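Long-range contact in hookworm platelet inhibitor 1 (Ancylostoma caninum, PDB 4TPV), which inhibits platelet aggregation and prevents the adhesion of resting platelets to fibrinogen and collagen, perhaps by binding platelet integrins: residues 120-125 against 133-138. Numbering follows the deposited sequence.
Sequences LGCAVV and VVCQYG
Cys122 and Cys135 face each other as a non-hydrogen-bonded pair, their CA atoms only 4.1 Å apart, and a disulfide joins them across the two antiparallel strands. Their CB atoms leave the strands on one face of the sheet, and similar first torsions, each SG anti to its own carbonyl carbon and beside its backbone N, bring the sulfurs together, with Cys122 SG 2.0 Å from Cys135 SG. The torsion about the S–S bond is 104°. One pair along on that face, Leu120 meets Tyr137 through its CB, which comes obliquely to the CD1–CE1 side of the ring, 3.6 Å from Tyr137 CD1. Tyr137 OH is hydrogen-bonded to His23, which holds the hydroxyl end toward helix 13-34, where the Tyr137 ring also meets that of His23. Beyond the cystine, Val124 CG2 and Val133 CG2 approach only to 4.4 Å, a looser apolar contact. The segments belong to the 119-127/130-138 hairpin, the central pair of the sheet in the CAP fold, where helices pack over both faces: 13-34 and 80-89 cover the cystine side, 46-56 the side bearing Ala123, Val134 and Gln136. Backbone bonds flank the disulfide. Gln136 N reaches Gly121 O at 2.8 Å in an almost straight bond (175° at the hydrogen), returned by Gly121 N to Gln136 O. Ala123 N to Val134 O is equally short but more bent, at 137°, while Val134 N gives the straighter return bond to Ala123 O.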
loop_
_atom_site.group_PDB
_atom_site.type_symbol
_atom_site.label_atom_id
_atom_site.label_comp_id
_atom_site.label_asym_id
_atom_site.label_seq_id
_atom_site.Cartn_x
_atom_site.Cartn_y
_atom_site.Cartn_z
ATOM N N LEU A 120 -3.244 -2.964 4.218
ATOM C CA LEU A 120 -1.973 -3.565 3.829
ATOM C C LEU A 120 -1.403 -4.389 4.974
ATOM O O LEU A 120 -1.727 -4.168 6.148
ATOM C CB LEU A 120 -0.940 -2.500 3.402
ATOM C CG LEU A 120 -0.176 -1.834 4.558
ATOM C CD1 LEU A 120 1.021 -1.052 4.019
ATOM C CD2 LEU A 120 -1.091 -0.924 5.359
ATOM N N GLY A 121 -0.547 -5.335 4.617
ATOM C CA GLY A 121 0.239 -6.069 5.594
ATOM C C GLY A 121 1.558 -6.384 4.937
ATOM O O GLY A 121 1.588 -6.663 3.743
ATOM N N CYS A 122 2.642 -6.363 5.712
ATOM C CA CYS A 122 3.986 -6.479 5.126
ATOM C C CYS A 122 4.867 -7.520 5.824
ATOM O O CYS A 122 4.564 -7.972 6.924
ATOM C CB CYS A 122 4.675 -5.114 5.141
ATOM S SG CYS A 122 3.788 -3.816 4.229
ATOM N N ALA A 123 5.967 -7.890 5.168
ATOM C CA ALA A 123 6.860 -8.938 5.645
ATOM C C ALA A 123 8.294 -8.587 5.258
ATOM O O ALA A 123 8.541 -7.988 4.205
ATOM C CB ALA A 123 6.458 -10.298 5.060
ATOM N N VAL A 124 9.230 -8.924 6.127
ATOM C CA VAL A 124 10.644 -8.686 5.886
ATOM C C VAL A 124 11.374 -10.001 6.097
ATOM O O VAL A 124 11.286 -10.585 7.179
ATOM C CB VAL A 124 11.186 -7.602 6.829
ATOM C CG1 VAL A 124 12.688 -7.435 6.628
ATOM C CG2 VAL A 124 10.452 -6.279 6.594
ATOM N N VAL A 125 12.081 -10.491 5.078
ATOM C CA VAL A 125 12.737 -11.789 5.185
ATOM C C VAL A 125 14.103 -11.737 4.526
ATOM O O VAL A 125 14.351 -10.863 3.703
ATOM C CB VAL A 125 11.918 -12.907 4.530
ATOM C CG1 VAL A 125 10.524 -13.024 5.162
ATOM C CG2 VAL A 125 11.803 -12.673 3.046
ATOM N N VAL A 133 11.430 -7.359 0.967
ATOM C CA VAL A 133 10.306 -6.739 1.620
ATOM C C VAL A 133 9.101 -7.003 0.740
ATOM O O VAL A 133 9.160 -6.761 -0.475
ATOM C CB VAL A 133 10.502 -5.228 1.785
ATOM C CG1 VAL A 133 9.266 -4.616 2.436
ATOM C CG2 VAL A 133 11.759 -4.943 2.594
ATOM N N VAL A 134 8.020 -7.508 1.327
ATOM C CA VAL A 134 6.784 -7.786 0.581
ATOM C C VAL A 134 5.616 -7.155 1.305
ATOM O O VAL A 134 5.477 -7.320 2.520
ATOM C CB VAL A 134 6.524 -9.312 0.442
ATOM C CG1 VAL A 134 5.146 -9.567 -0.129
ATOM C CG2 VAL A 134 7.620 -9.976 -0.387
ATOM N N CYS A 135 4.782 -6.430 0.571
ATOM C CA CYS A 135 3.535 -5.943 1.123
ATOM C C CYS A 135 2.378 -6.481 0.294
ATOM O O CYS A 135 2.459 -6.570 -0.931
ATOM C CB CYS A 135 3.496 -4.417 1.159
ATOM S SG CYS A 135 4.603 -3.622 2.366
ATOM N N GLN A 136 1.318 -6.861 0.994
ATOM C CA GLN A 136 0.100 -7.359 0.391
ATOM C C GLN A 136 -1.006 -6.358 0.679
ATOM O O GLN A 136 -1.082 -5.789 1.780
ATOM C CB GLN A 136 -0.254 -8.755 0.952
ATOM C CG GLN A 136 0.737 -9.839 0.548
ATOM C CD GLN A 136 0.336 -10.545 -0.726
ATOM O OE1 GLN A 136 -0.702 -10.241 -1.321
ATOM N NE2 GLN A 136 1.161 -11.500 -1.160
ATOM N N TYR A 137 -1.850 -6.122 -0.319
ATOM C CA TYR A 137 -2.898 -5.120 -0.211
ATOM C C TYR A 137 -4.285 -5.721 -0.379
ATOM O O TYR A 137 -4.456 -6.837 -0.907
ATOM C CB TYR A 137 -2.664 -4.019 -1.256
ATOM C CG TYR A 137 -1.291 -3.392 -1.135
ATOM C CD1 TYR A 137 -1.052 -2.361 -0.239
ATOM C CD2 TYR A 137 -0.213 -3.877 -1.879
ATOM C CE1 TYR A 137 0.237 -1.794 -0.105
ATOM C CE2 TYR A 137 1.063 -3.321 -1.752
ATOM C CZ TYR A 137 1.277 -2.269 -0.875
ATOM O OH TYR A 137 2.540 -1.718 -0.764
ATOM N N GLY A 138 -5.290 -4.974 0.072
ATOM C CA GLY A 138 -6.676 -5.390 -0.100
ATOM C C GLY A 138 -7.635 -4.213 -0.057
ATOM O O GLY A 138 -7.270 -3.125 0.380
#